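Local coordinates for protein DNA-(apurinic or apyrimidinic site) endonuclease 2 (Xenopus laevis, PDB 6WCD) that cleaves the DNA backbone beside abasic sites and trims DNA ends in the 3'-to-5' direction through its metal-dependent catalytic domain during base excision repair, at residues Met1-Ser5 and Leu25-Cys31; Val184-His188 and Gly207-Asn212; Asn252-Trp257 and Asn267-Asp273; Glu285-Ile291 and Val303-Cys309. All coordinates share one frame; numbering follows the deposited sequence.

Contact 1 of 4, residues Met1-Ser5 and Leu25-Cys31; sequences MKIVS and LDADIIC. With BU1 (1,4-butanediol), chain D.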
# COMPACT_ATOMS: atom_id res chain seq x y z
N MET A 1 16.13 6.07 -5.64
CA MET A 1 15.08 5.80 -4.56
C MET A 1 14.36 4.53 -4.92
O MET A 1 14.05 4.30 -6.08
CB MET A 1 14.07 6.92 -4.47
CG MET A 1 13.28 6.95 -3.22
SD MET A 1 12.41 8.55 -3.27
CE MET A 1 11.17 8.19 -2.05
N LYS A 2 14.15 3.67 -3.94
CA LYS A 2 13.46 2.41 -4.17
C LYS A 2 12.32 2.22 -3.19
O LYS A 2 12.44 2.57 -2.01
CB LYS A 2 14.46 1.29 -4.01
CG LYS A 2 15.49 1.26 -5.10
CD LYS A 2 16.61 0.28 -4.82
CE LYS A 2 17.41 0.67 -3.62
NZ LYS A 2 18.71 -0.10 -3.62
N ILE A 3 11.22 1.66 -3.68
CA ILE A 3 10.03 1.43 -2.86
C ILE A 3 9.48 0.04 -3.12
O ILE A 3 9.42 -0.43 -4.25
CB ILE A 3 8.96 2.50 -3.12
CG1 ILE A 3 7.78 2.35 -2.16
CG2 ILE A 3 8.50 2.47 -4.58
CD1 ILE A 3 6.96 3.60 -2.07
N VAL A 4 9.14 -0.65 -2.04
CA VAL A 4 8.65 -2.01 -2.08
C VAL A 4 7.26 -2.04 -1.48
O VAL A 4 6.97 -1.32 -0.51
CB VAL A 4 9.58 -2.96 -1.31
CG1 VAL A 4 8.92 -4.30 -1.00
CG2 VAL A 4 10.85 -3.20 -2.06
N SER A 5 6.42 -2.88 -2.04
CA SER A 5 5.10 -3.20 -1.48
C SER A 5 5.00 -4.71 -1.33
O SER A 5 5.39 -5.46 -2.23
CB SER A 5 3.98 -2.72 -2.39
OG SER A 5 2.71 -2.94 -1.87
N LEU A 25 15.13 -6.64 1.51
CA LEU A 25 14.31 -6.07 0.44
C LEU A 25 14.98 -4.87 -0.20
O LEU A 25 14.59 -4.46 -1.31
CB LEU A 25 12.94 -5.71 0.97
CG LEU A 25 12.09 -6.86 1.42
CD1 LEU A 25 10.90 -6.39 2.18
CD2 LEU A 25 11.62 -7.68 0.20
N ASP A 26 15.97 -4.27 0.47
CA ASP A 26 16.87 -3.23 -0.06
C ASP A 26 16.08 -2.08 -0.70
O ASP A 26 16.18 -1.82 -1.90
CB ASP A 26 17.84 -3.82 -1.09
CG ASP A 26 18.96 -2.86 -1.46
OD1 ASP A 26 19.22 -1.91 -0.68
OD2 ASP A 26 19.56 -3.05 -2.53
N ALA A 27 15.34 -1.34 0.15
CA ALA A 27 14.54 -0.24 -0.32
C ALA A 27 14.44 0.86 0.73
O ALA A 27 14.60 0.62 1.93
CB ALA A 27 13.12 -0.68 -0.69
N ASP A 28 14.15 2.07 0.28
CA ASP A 28 14.11 3.22 1.16
C ASP A 28 12.76 3.39 1.84
O ASP A 28 12.68 3.99 2.93
CB ASP A 28 14.38 4.48 0.37
CG ASP A 28 15.72 4.40 -0.37
OD1 ASP A 28 15.77 4.23 -1.62
OD2 ASP A 28 16.74 4.43 0.33
N ILE A 29 11.71 2.92 1.22
CA ILE A 29 10.35 2.88 1.75
C ILE A 29 9.84 1.47 1.52
O ILE A 29 9.85 1.00 0.36
CB ILE A 29 9.46 3.91 1.07
CG1 ILE A 29 9.99 5.35 1.25
CG2 ILE A 29 8.01 3.82 1.63
CD1 ILE A 29 9.24 6.42 0.48
N ILE A 30 9.39 0.82 2.58
CA ILE A 30 8.85 -0.53 2.48
C ILE A 30 7.45 -0.51 3.05
O ILE A 30 7.26 -0.22 4.25
CB ILE A 30 9.73 -1.58 3.19
CG1 ILE A 30 11.10 -1.59 2.53
CG2 ILE A 30 9.04 -2.96 3.18
CD1 ILE A 30 12.14 -2.22 3.35
N CYS A 31 6.48 -0.87 2.23
CA CYS A 31 5.07 -0.85 2.57
C CYS A 31 4.58 -2.29 2.69
O CYS A 31 4.60 -3.05 1.71
CB CYS A 31 4.28 -0.09 1.52
SG CYS A 31 4.73 1.67 1.43
C1 BU1 D . 19.59 8.06 -0.03
C2 BU1 D . 18.30 7.27 -0.26
C3 BU1 D . 18.16 6.80 -1.71
C4 BU1 D . 17.44 7.88 -2.51
O5 BU1 D . 19.36 9.45 -0.14
O6 BU1 D . 17.59 7.75 -3.91
O HOH W 1 17.96 -3.03 -4.53
O HOH W 2 19.97 0.79 -1.47

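Contact 2 of 4, residues Val184-His188 and Gly207-Asn212; sequences VNTSH and GRQWLN. With BU1 (1,4-butanediol), chain G.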
# COMPACT_ATOMS: atom_id res chain seq x y z
N VAL A 184 -4.53 -4.54 -3.99
CA VAL A 184 -5.81 -4.03 -4.49
C VAL A 184 -6.87 -5.11 -4.56
O VAL A 184 -8.08 -4.81 -4.61
CB VAL A 184 -5.51 -3.34 -5.84
CG1 VAL A 184 -6.76 -2.92 -6.55
CG2 VAL A 184 -4.62 -2.14 -5.62
N ASN A 185 -6.49 -6.40 -4.56
CA ASN A 185 -7.41 -7.51 -4.53
C ASN A 185 -8.36 -7.55 -5.73
O ASN A 185 -9.47 -8.04 -5.65
CB ASN A 185 -8.22 -7.50 -3.21
CG ASN A 185 -8.69 -8.85 -2.83
OD1 ASN A 185 -8.07 -9.86 -3.18
ND2 ASN A 185 -9.82 -8.91 -2.14
N THR A 186 -7.88 -7.05 -6.88
CA THR A 186 -8.52 -7.23 -8.19
C THR A 186 -7.40 -7.32 -9.21
O THR A 186 -6.44 -6.52 -9.15
CB THR A 186 -9.39 -6.04 -8.56
OG1 THR A 186 -10.53 -5.96 -7.69
CG2 THR A 186 -9.95 -6.20 -9.97
N SER A 187 -7.48 -8.29 -10.15
CA SER A 187 -6.54 -8.32 -11.25
C SER A 187 -7.15 -7.53 -12.40
O SER A 187 -8.34 -7.52 -12.59
CB SER A 187 -6.22 -9.75 -11.67
OG SER A 187 -7.42 -10.36 -12.10
N HIS A 188 -6.31 -6.90 -13.19
CA HIS A 188 -6.84 -5.92 -14.13
C HIS A 188 -7.26 -6.50 -15.47
O HIS A 188 -8.43 -6.35 -15.90
CB HIS A 188 -5.80 -4.82 -14.32
CG HIS A 188 -6.28 -3.67 -15.14
ND1 HIS A 188 -5.40 -2.82 -15.79
CD2 HIS A 188 -7.53 -3.26 -15.47
CE1 HIS A 188 -6.10 -1.92 -16.47
NE2 HIS A 188 -7.39 -2.16 -16.29
N GLY A 207 -15.28 -4.37 -9.57
CA GLY A 207 -13.97 -3.93 -9.14
C GLY A 207 -13.08 -3.66 -10.33
O GLY A 207 -12.28 -2.71 -10.34
N ARG A 208 -13.22 -4.48 -11.38
CA ARG A 208 -12.43 -4.27 -12.58
C ARG A 208 -12.92 -3.07 -13.35
O ARG A 208 -12.11 -2.31 -13.90
CB ARG A 208 -12.47 -5.55 -13.42
CG ARG A 208 -11.58 -5.54 -14.57
CD ARG A 208 -11.54 -6.94 -15.16
NE ARG A 208 -10.84 -7.84 -14.24
CZ ARG A 208 -11.28 -9.00 -13.78
NH1 ARG A 208 -12.47 -9.50 -14.12
NH2 ARG A 208 -10.51 -9.67 -12.97
N GLN A 209 -14.22 -2.82 -13.34
CA GLN A 209 -14.72 -1.58 -13.91
C GLN A 209 -14.11 -0.39 -13.19
O GLN A 209 -13.77 0.63 -13.81
CB GLN A 209 -16.25 -1.52 -13.85
CG GLN A 209 -16.93 -2.52 -14.76
CD GLN A 209 -18.45 -2.52 -14.57
OE1 GLN A 209 -18.97 -1.94 -13.61
NE2 GLN A 209 -19.16 -3.17 -15.49
N TRP A 210 -14.03 -0.48 -11.86
CA TRP A 210 -13.43 0.61 -11.09
C TRP A 210 -11.99 0.84 -11.52
O TRP A 210 -11.57 1.98 -11.80
CB TRP A 210 -13.52 0.31 -9.58
CG TRP A 210 -12.76 1.35 -8.83
CD1 TRP A 210 -13.16 2.62 -8.61
CD2 TRP A 210 -11.46 1.23 -8.34
NE1 TRP A 210 -12.18 3.31 -7.95
CE2 TRP A 210 -11.10 2.49 -7.79
CE3 TRP A 210 -10.53 0.19 -8.26
CZ2 TRP A 210 -9.87 2.70 -7.18
CZ3 TRP A 210 -9.32 0.41 -7.66
CH2 TRP A 210 -9.00 1.67 -7.13
N LEU A 211 -11.21 -0.24 -11.59
CA LEU A 211 -9.81 -0.12 -11.98
C LEU A 211 -9.67 0.45 -13.38
O LEU A 211 -8.77 1.28 -13.64
CB LEU A 211 -9.14 -1.49 -11.93
CG LEU A 211 -8.09 -1.83 -10.90
CD1 LEU A 211 -7.35 -3.06 -11.37
CD2 LEU A 211 -7.15 -0.69 -10.60
N ASN A 212 -10.51 -0.02 -14.33
CA ASN A 212 -10.43 0.44 -15.70
C ASN A 212 -10.55 1.95 -15.79
O ASN A 212 -9.90 2.56 -16.64
CB ASN A 212 -11.51 -0.20 -16.56
CG ASN A 212 -11.28 -1.69 -16.86
OD1 ASN A 212 -10.17 -2.17 -16.87
ND2 ASN A 212 -12.38 -2.40 -17.18
C1 BU1 G . -12.37 -8.71 -7.52
C2 BU1 G . -13.16 -7.45 -7.89
C3 BU1 G . -14.17 -7.04 -6.80
C4 BU1 G . -15.60 -6.98 -7.35
O5 BU1 G . -12.00 -9.40 -8.69
O6 BU1 G . -16.48 -7.47 -6.37

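Contact 3 of 4, residues Asn252-Trp257 and Asn267-Asp273; sequences NAFTCW and NYGTRID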
# COMPACT_ATOMS: atom_id res chain seq x y z
N ASN A 252 2.55 -14.46 -17.07
CA ASN A 252 2.78 -15.19 -15.80
C ASN A 252 3.42 -14.36 -14.72
O ASN A 252 4.15 -14.85 -13.85
CB ASN A 252 3.62 -16.44 -16.07
CG ASN A 252 3.01 -17.31 -17.13
OD1 ASN A 252 3.67 -17.68 -18.11
ND2 ASN A 252 1.74 -17.61 -16.97
N ALA A 253 3.15 -13.06 -14.71
CA ALA A 253 3.79 -12.19 -13.76
C ALA A 253 2.84 -12.05 -12.57
O ALA A 253 2.26 -11.00 -12.35
CB ALA A 253 4.05 -10.84 -14.37
N PHE A 254 2.76 -13.11 -11.78
CA PHE A 254 1.82 -13.12 -10.68
C PHE A 254 2.47 -12.74 -9.35
O PHE A 254 3.70 -12.79 -9.20
CB PHE A 254 1.16 -14.49 -10.56
CG PHE A 254 0.53 -14.98 -11.86
CD1 PHE A 254 -0.12 -14.09 -12.71
CD2 PHE A 254 0.62 -16.30 -12.21
CE1 PHE A 254 -0.69 -14.53 -13.91
CE2 PHE A 254 0.05 -16.76 -13.40
CZ PHE A 254 -0.62 -15.86 -14.23
N THR A 255 1.64 -12.28 -8.41
CA THR A 255 2.11 -11.86 -7.10
C THR A 255 1.47 -12.62 -5.95
O THR A 255 1.82 -12.38 -4.78
CB THR A 255 1.89 -10.38 -6.88
OG1 THR A 255 0.49 -10.04 -6.88
CG2 THR A 255 2.62 -9.58 -7.92
N CYS A 256 0.49 -13.50 -6.24
CA CYS A 256 -0.29 -14.14 -5.21
C CYS A 256 -0.65 -15.53 -5.65
O CYS A 256 -1.17 -15.70 -6.78
CB CYS A 256 -1.54 -13.33 -4.90
SG CYS A 256 -2.58 -14.06 -3.55
N TRP A 257 -0.46 -16.52 -4.75
CA TRP A 257 -0.77 -17.93 -4.98
C TRP A 257 -1.36 -18.45 -3.67
O TRP A 257 -0.79 -18.22 -2.58
CB TRP A 257 0.47 -18.76 -5.33
CG TRP A 257 1.34 -18.21 -6.44
CD1 TRP A 257 1.34 -18.59 -7.72
CD2 TRP A 257 2.32 -17.16 -6.32
NE1 TRP A 257 2.27 -17.87 -8.44
CE2 TRP A 257 2.87 -16.97 -7.59
CE3 TRP A 257 2.76 -16.39 -5.25
CZ2 TRP A 257 3.84 -16.06 -7.83
CZ3 TRP A 257 3.77 -15.45 -5.50
CH2 TRP A 257 4.27 -15.28 -6.76
N ASN A 267 2.37 -22.27 -10.51
CA ASN A 267 2.04 -20.90 -10.91
C ASN A 267 0.53 -20.74 -11.12
O ASN A 267 0.04 -20.09 -12.04
CB ASN A 267 2.82 -20.47 -12.15
CG ASN A 267 3.11 -18.98 -12.16
OD1 ASN A 267 3.34 -18.33 -11.09
ND2 ASN A 267 3.12 -18.42 -13.36
N TYR A 268 -0.21 -21.32 -10.22
CA TYR A 268 -1.64 -21.07 -10.10
C TYR A 268 -1.79 -19.78 -9.32
O TYR A 268 -1.89 -19.77 -8.08
CB TYR A 268 -2.26 -22.26 -9.43
CG TYR A 268 -3.76 -22.22 -9.12
CD1 TYR A 268 -4.66 -22.63 -10.04
CD2 TYR A 268 -4.19 -21.84 -7.86
CE1 TYR A 268 -6.03 -22.70 -9.73
CE2 TYR A 268 -5.54 -21.90 -7.54
CZ TYR A 268 -6.43 -22.31 -8.50
OH TYR A 268 -7.78 -22.41 -8.22
N GLY A 269 -1.78 -18.66 -10.04
CA GLY A 269 -1.70 -17.35 -9.41
C GLY A 269 -2.35 -16.20 -10.14
O GLY A 269 -2.91 -16.34 -11.23
N THR A 270 -2.24 -15.02 -9.52
CA THR A 270 -2.85 -13.79 -10.01
C THR A 270 -1.96 -12.63 -9.64
O THR A 270 -1.24 -12.70 -8.65
CB THR A 270 -4.24 -13.56 -9.41
OG1 THR A 270 -5.00 -14.77 -9.44
CG2 THR A 270 -4.94 -12.51 -10.19
N ARG A 271 -2.01 -11.53 -10.43
CA ARG A 271 -1.30 -10.29 -10.08
C ARG A 271 -2.33 -9.31 -9.46
O ARG A 271 -3.21 -8.81 -10.19
CB ARG A 271 -0.61 -9.65 -11.27
CG ARG A 271 0.30 -8.44 -10.82
CD ARG A 271 1.10 -7.85 -11.96
NE ARG A 271 0.22 -7.22 -12.92
CZ ARG A 271 -0.00 -5.91 -13.02
NH1 ARG A 271 0.63 -5.05 -12.25
NH2 ARG A 271 -0.90 -5.49 -13.90
N ILE A 272 -2.24 -9.09 -8.15
CA ILE A 272 -3.19 -8.24 -7.43
C ILE A 272 -2.46 -7.20 -6.58
O ILE A 272 -3.14 -6.44 -5.83
CB ILE A 272 -4.20 -9.05 -6.59
CG1 ILE A 272 -3.47 -9.96 -5.58
CG2 ILE A 272 -5.18 -9.79 -7.50
CD1 ILE A 272 -4.41 -10.58 -4.57
N ASP A 273 -1.16 -7.15 -6.66
CA ASP A 273 -0.32 -6.17 -5.96
C ASP A 273 0.29 -5.22 -6.97
O ASP A 273 0.90 -5.64 -7.97
CB ASP A 273 0.73 -6.95 -5.20
CG ASP A 273 0.11 -7.88 -4.16
OD1 ASP A 273 -0.36 -7.35 -3.08
OD2 ASP A 273 0.03 -9.12 -4.37
O HOH W 3 5.57 -16.23 -11.27

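Contact 4 of 4, residues Glu285-Ile291 and Val303-Cys309; sequences EFLDSVI and VKAFMKC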
# COMPACT_ATOMS: atom_id res chain seq x y z
N GLU A 285 9.97 10.05 -13.53
CA GLU A 285 10.82 9.69 -12.41
C GLU A 285 11.04 8.20 -12.23
O GLU A 285 11.96 7.82 -11.52
CB GLU A 285 10.27 10.25 -11.10
CG GLU A 285 10.04 11.80 -11.15
CD GLU A 285 11.30 12.65 -11.28
OE1 GLU A 285 12.37 12.18 -10.87
OE2 GLU A 285 11.21 13.80 -11.81
N PHE A 286 10.21 7.34 -12.81
CA PHE A 286 10.43 5.91 -12.64
C PHE A 286 11.47 5.40 -13.63
O PHE A 286 11.54 5.82 -14.78
CB PHE A 286 9.13 5.09 -12.85
CG PHE A 286 8.25 4.97 -11.64
CD1 PHE A 286 7.84 6.03 -10.88
CD2 PHE A 286 7.75 3.71 -11.29
CE1 PHE A 286 6.97 5.86 -9.79
CE2 PHE A 286 6.89 3.54 -10.20
CZ PHE A 286 6.51 4.62 -9.47
N LEU A 287 12.29 4.45 -13.14
CA LEU A 287 13.20 3.69 -13.97
C LEU A 287 12.68 2.28 -14.28
O LEU A 287 12.99 1.75 -15.38
CB LEU A 287 14.57 3.60 -13.28
CG LEU A 287 15.31 4.92 -13.22
CD1 LEU A 287 16.42 4.81 -12.19
CD2 LEU A 287 15.89 5.35 -14.54
N ASP A 288 12.03 1.64 -13.33
CA ASP A 288 11.52 0.29 -13.53
C ASP A 288 10.52 -0.02 -12.44
O ASP A 288 10.44 0.67 -11.42
CB ASP A 288 12.66 -0.72 -13.54
CG ASP A 288 12.32 -2.04 -14.26
OD1 ASP A 288 11.19 -2.26 -14.78
OD2 ASP A 288 13.27 -2.88 -14.34
N SER A 289 9.73 -1.06 -12.67
CA SER A 289 8.78 -1.60 -11.70
C SER A 289 8.71 -3.08 -11.98
O SER A 289 8.49 -3.45 -13.14
CB SER A 289 7.43 -0.93 -11.87
OG SER A 289 6.51 -1.41 -10.94
N VAL A 290 8.94 -3.91 -10.97
CA VAL A 290 9.16 -5.33 -11.13
C VAL A 290 8.38 -6.11 -10.07
O VAL A 290 7.87 -5.57 -9.07
CB VAL A 290 10.65 -5.71 -11.04
CG1 VAL A 290 11.50 -4.89 -12.06
CG2 VAL A 290 11.17 -5.50 -9.67
N ILE A 291 8.35 -7.42 -10.28
CA ILE A 291 7.86 -8.42 -9.33
C ILE A 291 9.10 -9.07 -8.72
O ILE A 291 10.11 -9.25 -9.40
CB ILE A 291 6.99 -9.50 -10.02
CG1 ILE A 291 6.08 -8.91 -11.09
CG2 ILE A 291 6.19 -10.29 -8.98
CD1 ILE A 291 5.06 -7.96 -10.54
N VAL A 303 6.40 -6.51 -4.75
CA VAL A 303 6.64 -5.73 -5.96
C VAL A 303 7.53 -4.54 -5.58
O VAL A 303 7.56 -4.10 -4.43
CB VAL A 303 5.35 -5.26 -6.62
CG1 VAL A 303 4.52 -6.49 -7.05
CG2 VAL A 303 4.47 -4.44 -5.68
N LYS A 304 8.34 -4.08 -6.54
CA LYS A 304 9.36 -3.08 -6.24
C LYS A 304 9.48 -2.10 -7.39
O LYS A 304 9.50 -2.49 -8.55
CB LYS A 304 10.70 -3.76 -5.96
CG LYS A 304 11.84 -2.84 -5.55
CD LYS A 304 13.03 -3.66 -5.03
CE LYS A 304 14.12 -2.76 -4.60
NZ LYS A 304 15.20 -3.66 -4.05
N ALA A 305 9.59 -0.81 -7.06
CA ALA A 305 9.85 0.21 -8.04
C ALA A 305 11.17 0.92 -7.76
O ALA A 305 11.59 1.06 -6.60
CB ALA A 305 8.75 1.23 -8.10
N PHE A 306 11.77 1.37 -8.85
CA PHE A 306 13.09 2.01 -8.88
C PHE A 306 12.84 3.38 -9.49
O PHE A 306 12.29 3.48 -10.58
CB PHE A 306 14.08 1.21 -9.74
CG PHE A 306 14.32 -0.20 -9.23
CD1 PHE A 306 13.43 -1.23 -9.54
CD2 PHE A 306 15.45 -0.52 -8.50
CE1 PHE A 306 13.66 -2.49 -9.05
CE2 PHE A 306 15.67 -1.79 -8.06
CZ PHE A 306 14.75 -2.79 -8.37
N MET A 307 13.25 4.43 -8.78
CA MET A 307 12.97 5.79 -9.20
C MET A 307 14.24 6.64 -9.16
O MET A 307 15.15 6.38 -8.37
CB MET A 307 11.89 6.38 -8.26
CG MET A 307 10.65 5.46 -8.16
SD MET A 307 9.56 5.96 -6.80
CE MET A 307 9.05 7.57 -7.39
N LYS A 308 14.28 7.64 -9.98
CA LYS A 308 15.46 8.49 -10.11
C LYS A 308 15.37 9.72 -9.21
O LYS A 308 16.41 10.39 -9.01
CB LYS A 308 15.71 8.87 -11.57
CG LYS A 308 14.70 9.78 -12.12
CD LYS A 308 14.82 10.02 -13.63
CE LYS A 308 14.40 8.80 -14.42
NZ LYS A 308 14.32 9.11 -15.91
N CYS A 309 14.22 9.99 -8.65
CA CYS A 309 14.10 11.13 -7.74
C CYS A 309 14.77 10.84 -6.40
O CYS A 309 15.01 9.69 -6.02
CB CYS A 309 12.65 11.50 -7.51
SG CYS A 309 11.59 10.14 -7.00

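Contact 1 of 4, residues Met1-Ser5 and Leu25-Cys31
Residues 2-5 and 29-31 run side by side as parallel strands, their axes 4.7 Å apart and 11° from exact alignment, with Ile3, Val4 and Ser5 facing Ile29, Ile30 and Cys31. Two firm backbone bonds keep this register, Val4 N to Ile29 O and Cys31 N to Val4 O at 2.8 Å, with a weak third, Ile29 N to Lys2 O. At the start of the strands a side chain takes over the pairing. Asp28 OD1 receives the amide of Lys2 (Lys2 N to Asp28 OD1, 2.9 Å) on the lone pair turned away from its other oxygen, while Asp28 N returns a bond to Lys2 O. A short acid suits this place, for its carboxylate stands in for a backbone acceptor. Lys2 bends at its third torsion (chi3 -65°), which brings NZ to 3.3 Å from Asp26 OD2 in a weak salt bridge; two waters each bridge Lys2 NZ and the Asp26 carboxylate beside it. Apolar side chains make most of the contact on each face. On one, the Ile3 side chain crosses that of Ile29, Ile3 CD1 3.9 Å from Ile29 CG2, and the extended Met1 chain lays CE 3.6 Å from Ile29 CD1. On the other, Val4 CG2 rests against Ala27 CB at 3.7 Å, a small residue that suits the close approach of the chain here. A butanediol molecule accepts a hydrogen bond from Met1 N and lies beside Asp28. With helix 18-25 between them, the two strands form the opening beta-alpha-beta unit of the DNase I-like fold.

Contact 2 of 4, residues Val184-His188 and Gly207-Asn212
Arg208 meets the backbone of Ser187 side-on, offering two nitrogens to one oxygen. Its NE lies 3.0 Å from Ser187 O and its NH2 3.1 Å from the same Ser187 O, and the acceptor is only 7° out of the guanidinium plane. Both donors come from one face of the carbonyl plane; held by two in-plane N-H groups, the guanidinium has little freedom to rotate. Arg208 chi3 (-69°) bends the chain to bring this edge round to the loop, and NH2 also gives a weak bond to Ser187 OG. Arginine suits the place because it has donors to spare: NH1 goes on to Phe202 O. Next along, the His188 ring directs NE2 at the amide oxygen of Asn212, 2.8 Å from Asn212 OD1. That oxygen sits at the ring edge near its plane, but ring and amide planes are turned 51° apart and the bond is bent and weak; Glu203 takes the amide nitrogen of Asn212. In this way helix 206-214 of the DNase I-like domain is fastened to the loop after strand 177-181, which carries Asn185, a probable transition-state stabiliser and predicted magnesium ligand. The Leu211 side chain crosses that of His188, Leu211 CD1 3.8 Å from His188 CB. Thr186 CG2 lies 4.0 Å from Arg208 N, while the Thr186 hydroxyl is hydrogen-bonded to Tyr161. Gly207, with no side chain, leaves room for a butanediol molecule, whose C2 is 3.0 Å from Thr186 OG1. At the start of the loop segment, Val184 CG1 approaches the edge of the Trp210 ring, 4.3 Å from Trp210 CZ3.

Contact 3 of 4, residues Asn252-Trp257 and Asn267-Asp273
Thr255 turns its hydroxyl between its own backbone N and carbonyl carbon (chi1 64°), which aims OG1 at the end of segment 267-273. There Thr255 OG1 gives its proton to Asp273 OD2 at 2.7 Å, on the lone pair away from the other oxygen, and accepts from Ile272 N; threonine can do both at once. Phe254, with chi1 -53°, swings its ring beneath the opposite chain, and Gly269 O sits 3.5 Å above the centre of one ring face. Glycine fits here, since a side chain would run into the Trp257 ring and Cys256 O. Trp257 NE1 donates to Asn267 OD1 at 2.9 Å, nearly in the indole plane, and a water links that oxygen to Asn252 O. The strands pair antiparallel through Thr270 N to Cys256 O, while Thr255 N and, weakly, Cys256 N share Thr270 O in a classic beta bulge. Asp273, by similarity important for catalysis, is also hydrogen-bonded to His300, so Thr255 is a second support for its carboxylate. The short strand 256-257 thus edges strand 269-278, with Trp257 against helix 263-266 and Arg271, salt-bridged to Asp241 and Asp192, packing on Phe243 of helix 242-246.

Contact 4 of 4, residues Glu285-Ile291 and Val303-Cys309
The Phe286 ring and the Met307 side chain lie side by side, pointing the same way. In the conformer described, Met307 CG stands over one ring face, 17° off its normal, in a CH-pi contact, and the chain then bends (chi3 65°) to bring Met307 CE to 3.6 Å from Phe286 CE1. The sulfur, oblique to the ring, makes this a Met-aromatic contact, for which a flexible thioether is well suited. Ala305 CB reaches Phe286 CE2 at 3.6 Å, its small size leaving space for the ring. On the other face of the sheet Val290 CG2 meets the edge of the Phe306 ring, 4.0 Å from Phe306 CE1. At the bulge the Leu287 side chain crosses that of Lys308 at about a right angle, CD2 near CE. Behind these side chains stands the antiparallel ladder. Phe306 N bonds to Asp288 O, and Val290 and Lys304 exchange bonds both ways; Lys308 N to Glu285 O, at 2.8 Å, closes the far end. Leu287 N, at 2.7 Å, and more weakly Asp288 N both reach Phe306 O, a classic beta bulge that shifts the register by one. Farther out, His247 holds Asp288, Ser242 holds Ser289, and Lys304 NZ reaches the carbonyls of Leu25 and Asp26. The whole is a beta hairpin at the edge of a six-stranded sheet of the DNase I-like fold, its long connection carrying Asp299, a magnesium ligand, and His300, the predicted proton acceptor.

Contacts 1 and 4 belong to one sheet: strand 303-307 pairs with strand 2-7 through Met1 O to Met307 N and Ile3 O to Ala305 N, so the parallel pair of contact 1 continues into the antiparallel hairpin of contact 4. Contact 1 is the more buried, while contact 4 has Leu287 and Lys308 exposed at its edge. Contacts 2 and 3 meet where Val184 N bonds to Ile272 O, near the catalytic residues; contact 2 is buried yet polar, contact 3 partly buried. Thr255 packs on Val303 and Ile291, joining contact 3 to contact 4. Backbone ladders carry contacts 1 and 4; side-chain bonds carry contact 2, and contact 3 combines both.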